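PDB 1O12: N-acetylglucosamine-6-phosphate deacetylase, which probably removes the acetyl group from N-acetylglucosamine 6-phosphate, acting as a metal-dependent hydrolase of the NagA family. Local coordinates for residues E77-L82 against R110-E115. Residues are numbered along the deposited sequence; the frame is centred on the assembly and turned at random.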
ATOM      1  N   GLU A  77      38.764  -7.661  -1.910  1.00 40.13           N
ATOM      2  CA  GLU A  77      38.642  -6.286  -1.436  1.00 42.51           C
ATOM      3  C   GLU A  77      37.257  -6.057  -0.864  1.00 42.64           C
ATOM      4  O   GLU A  77      37.123  -5.529   0.248  1.00 43.75           O
ATOM      5  CB  GLU A  77      38.922  -5.253  -2.542  1.00 42.59           C
ATOM      6  CG  GLU A  77      40.367  -5.174  -2.963  1.00 43.59           C
ATOM      7  CD  GLU A  77      40.755  -6.332  -3.853  1.00 48.61           C
ATOM      8  OE1 GLU A  77      41.971  -6.508  -4.105  1.00 51.54           O
ATOM      9  OE2 GLU A  77      39.847  -7.068  -4.317  1.00 49.96           O
HETATM   10  N   MSE A  78      36.231  -6.456  -1.613  1.00 41.18           N
HETATM   11  CA  MSE A  78      34.862  -6.288  -1.148  1.00 39.98           C
HETATM   12  C   MSE A  78      34.669  -6.954   0.207  1.00 38.59           C
HETATM   13  O   MSE A  78      34.174  -6.318   1.148  1.00 37.59           O
HETATM   14  CB  MSE A  78      33.892  -6.877  -2.162  1.00 42.65           C
HETATM   15  CG  MSE A  78      33.890  -6.120  -3.470  1.00 47.58           C
HETATM   16 SE   MSE A  78      32.722  -6.823  -4.882  1.00 56.54          SE
HETATM   17  CE  MSE A  78      30.980  -6.368  -4.120  1.00 52.93           C
ATOM     18  N   GLU A  79      35.085  -8.219   0.323  1.00 35.93           N
ATOM     19  CA  GLU A  79      34.907  -8.947   1.572  1.00 36.66           C
ATOM     20  C   GLU A  79      35.483  -8.241   2.794  1.00 38.26           C
ATOM     21  O   GLU A  79      34.801  -8.031   3.798  1.00 38.14           O
ATOM     22  CB  GLU A  79      35.530 -10.334   1.487  1.00 34.76           C
ATOM     23  CG  GLU A  79      35.542 -11.087   2.817  1.00 32.43           C
ATOM     24  CD  GLU A  79      35.925 -12.564   2.676  1.00 35.24           C
ATOM     25  OE1 GLU A  79      36.004 -13.265   3.709  1.00 33.51           O
ATOM     26  OE2 GLU A  79      36.148 -13.032   1.531  1.00 34.26           O
ATOM     27  N   GLU A  80      36.755  -7.896   2.687  1.00 39.18           N
ATOM     28  CA  GLU A  80      37.490  -7.244   3.730  1.00 38.99           C
ATOM     29  C   GLU A  80      36.790  -5.939   4.176  1.00 39.16           C
ATOM     30  O   GLU A  80      36.661  -5.670   5.374  1.00 38.95           O
ATOM     31  CB  GLU A  80      38.918  -7.001   3.209  1.00 42.18           C
ATOM     32  CG  GLU A  80      39.920  -6.539   4.244  1.00 46.65           C
ATOM     33  CD  GLU A  80      39.701  -7.191   5.621  1.00 50.12           C
ATOM     34  OE1 GLU A  80      39.549  -8.443   5.700  1.00 50.95           O
ATOM     35  OE2 GLU A  80      39.689  -6.437   6.627  1.00 50.40           O
ATOM     36  N   PHE A  81      36.317  -5.127   3.242  1.00 37.09           N
ATOM     37  CA  PHE A  81      35.654  -3.902   3.669  1.00 36.48           C
ATOM     38  C   PHE A  81      34.326  -4.176   4.370  1.00 36.16           C
ATOM     39  O   PHE A  81      34.037  -3.602   5.425  1.00 32.66           O
ATOM     40  CB  PHE A  81      35.390  -2.974   2.491  1.00 37.09           C
ATOM     41  CG  PHE A  81      34.719  -1.705   2.891  1.00 39.80           C
ATOM     42  CD1 PHE A  81      35.403  -0.756   3.653  1.00 40.95           C
ATOM     43  CD2 PHE A  81      33.375  -1.486   2.594  1.00 40.66           C
ATOM     44  CE1 PHE A  81      34.754   0.404   4.131  1.00 42.00           C
ATOM     45  CE2 PHE A  81      32.718  -0.332   3.069  1.00 42.63           C
ATOM     46  CZ  PHE A  81      33.413   0.612   3.840  1.00 42.02           C
ATOM     47  N   LEU A  82      33.520  -5.051   3.764  1.00 36.14           N
ATOM     48  CA  LEU A  82      32.207  -5.400   4.297  1.00 35.52           C
ATOM     49  C   LEU A  82      32.180  -5.809   5.768  1.00 35.22           C
ATOM     50  O   LEU A  82      31.172  -5.585   6.463  1.00 35.06           O
ATOM     51  CB  LEU A  82      31.569  -6.482   3.427  1.00 34.61           C
ATOM     52  CG  LEU A  82      31.235  -5.912   2.049  1.00 35.40           C
ATOM     53  CD1 LEU A  82      30.398  -6.899   1.287  1.00 35.60           C
ATOM     54  CD2 LEU A  82      30.491  -4.591   2.191  1.00 32.77           C
ATOM     55  N   ARG A 110      33.828 -18.837  -8.093  1.00 37.03           N
ATOM     56  CA  ARG A 110      33.910 -20.259  -7.767  1.00 36.77           C
ATOM     57  C   ARG A 110      35.321 -20.595  -7.264  1.00 36.69           C
ATOM     58  O   ARG A 110      35.471 -21.323  -6.285  1.00 36.67           O
ATOM     59  CB  ARG A 110      33.599 -21.120  -9.004  1.00 37.58           C
ATOM     60  CG  ARG A 110      33.572 -22.671  -8.777  1.00 35.85           C
ATOM     61  CD  ARG A 110      33.910 -23.432 -10.098  1.00 36.36           C
ATOM     62  NE  ARG A 110      35.257 -23.092 -10.591  1.00 36.64           N
ATOM     63  CZ  ARG A 110      35.707 -23.310 -11.825  1.00 36.55           C
ATOM     64  NH1 ARG A 110      34.937 -23.879 -12.733  1.00 37.10           N
ATOM     65  NH2 ARG A 110      36.923 -22.918 -12.167  1.00 37.21           N
ATOM     66  N   ASP A 111      36.344 -20.058  -7.926  1.00 35.15           N
ATOM     67  CA  ASP A 111      37.718 -20.321  -7.520  1.00 35.68           C
ATOM     68  C   ASP A 111      38.015 -19.601  -6.208  1.00 36.39           C
ATOM     69  O   ASP A 111      38.773 -20.097  -5.350  1.00 37.15           O
ATOM     70  CB  ASP A 111      38.730 -19.839  -8.577  1.00 36.11           C
ATOM     71  CG  ASP A 111      38.642 -20.597  -9.891  1.00 35.92           C
ATOM     72  OD1 ASP A 111      38.120 -21.737  -9.924  1.00 38.30           O
ATOM     73  OD2 ASP A 111      39.125 -20.047 -10.900  1.00 36.46           O
ATOM     74  N   TYR A 112      37.440 -18.408  -6.069  1.00 35.33           N
ATOM     75  CA  TYR A 112      37.639 -17.626  -4.873  1.00 33.57           C
ATOM     76  C   TYR A 112      37.007 -18.329  -3.674  1.00 33.71           C
ATOM     77  O   TYR A 112      37.531 -18.273  -2.567  1.00 33.02           O
ATOM     78  CB  TYR A 112      37.019 -16.242  -5.042  1.00 33.13           C
ATOM     79  CG  TYR A 112      37.251 -15.362  -3.838  1.00 31.48           C
ATOM     80  CD1 TYR A 112      38.436 -14.657  -3.702  1.00 30.34           C
ATOM     81  CD2 TYR A 112      36.307 -15.280  -2.808  1.00 30.71           C
ATOM     82  CE1 TYR A 112      38.692 -13.892  -2.587  1.00 31.03           C
ATOM     83  CE2 TYR A 112      36.546 -14.515  -1.679  1.00 30.11           C
ATOM     84  CZ  TYR A 112      37.747 -13.813  -1.567  1.00 32.86           C
ATOM     85  OH  TYR A 112      38.021 -13.000  -0.465  1.00 33.13           O
ATOM     86  N   ILE A 113      35.892 -19.016  -3.882  1.00 33.25           N
ATOM     87  CA  ILE A 113      35.257 -19.665  -2.744  1.00 34.47           C
ATOM     88  C   ILE A 113      36.025 -20.914  -2.298  1.00 36.17           C
ATOM     89  O   ILE A 113      36.101 -21.223  -1.094  1.00 34.98           O
ATOM     90  CB  ILE A 113      33.758 -19.955  -3.065  1.00 32.62           C
ATOM     91  CG1 ILE A 113      33.033 -18.601  -3.172  1.00 32.34           C
ATOM     92  CG2 ILE A 113      33.153 -20.932  -2.034  1.00 28.26           C
ATOM     93  CD1 ILE A 113      31.521 -18.661  -3.456  1.00 32.91           C
ATOM     94  N   LEU A 114      36.616 -21.596  -3.283  1.00 37.14           N
ATOM     95  CA  LEU A 114      37.408 -22.805  -3.074  1.00 37.90           C
ATOM     96  C   LEU A 114      38.681 -22.427  -2.329  1.00 39.67           C
ATOM     97  O   LEU A 114      39.148 -23.182  -1.482  1.00 40.54           O
ATOM     98  CB  LEU A 114      37.763 -23.439  -4.429  1.00 37.70           C
ATOM     99  CG  LEU A 114      38.537 -24.764  -4.605  1.00 37.95           C
ATOM    100  CD1 LEU A 114      39.883 -24.668  -3.897  1.00 38.47           C
ATOM    101  CD2 LEU A 114      37.747 -25.931  -4.103  1.00 34.49           C
ATOM    102  N   GLU A 115      39.236 -21.253  -2.637  1.00 41.17           N
ATOM    103  CA  GLU A 115      40.465 -20.784  -1.993  1.00 42.17           C
ATOM    104  C   GLU A 115      40.270 -20.206  -0.596  1.00 42.19           C
ATOM    105  O   GLU A 115      41.176 -20.253   0.227  1.00 43.20           O
ATOM    106  CB  GLU A 115      41.160 -19.750  -2.882  1.00 44.09           C
ATOM    107  CG  GLU A 115      41.966 -20.368  -4.005  1.00 49.31           C
ATOM    108  CD  GLU A 115      41.988 -19.508  -5.260  1.00 53.17           C
ATOM    109  OE1 GLU A 115      42.207 -18.283  -5.132  1.00 53.89           O
ATOM    110  OE2 GLU A 115      41.793 -20.059  -6.378  1.00 55.16           O
TER
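Glu79 and Tyr112 meet because both send CG anti to the backbone N, the glutamate at chi1 173°, and because the glutamate then runs on extended, carrying its carboxylate straight out from helix 75-83 toward the phenol of helix 99-115. The reach is needed: even the closest alpha carbons of the two segments, CA of Glu79 and CA of Tyr112, are 11.2 Å apart. Two long side chains with polar ends suit such a gap, and a single hydrogen bond closes it, from Tyr112 OH to Glu79 OE2 at 2.7 Å. Glu79 OE2 lies at the ring's edge, near its plane, 3.6 Å from Tyr112 CE2, as expected for a phenol hydroxyl, whose proton prefers the plane of the ring. The carboxylate is turned 75° from that ring, and the hydroxyl comes to OE2 from above the carboxylate plane, 37° out of it.

Other bonds help to fix the glutamate: Thr119 OG1 also bonds to Glu79 OE2, while Tyr83 OH, at the C-terminal end of helix 75-83, bonds to Glu79 OE1. Tyr112 is steadied in turn by Phe75, whose ring meets its own, and it touches Thr119 in the loop after helix 99-115.

The contact thus joins two helices of the amidohydrolase barrel, one before and one after strand 87-93, at the protein surface and away from the metal site. With hydroxyl groups at both its oxygens, the carboxylate is probably stabilised in its charged form without a basic partner from either helix segment.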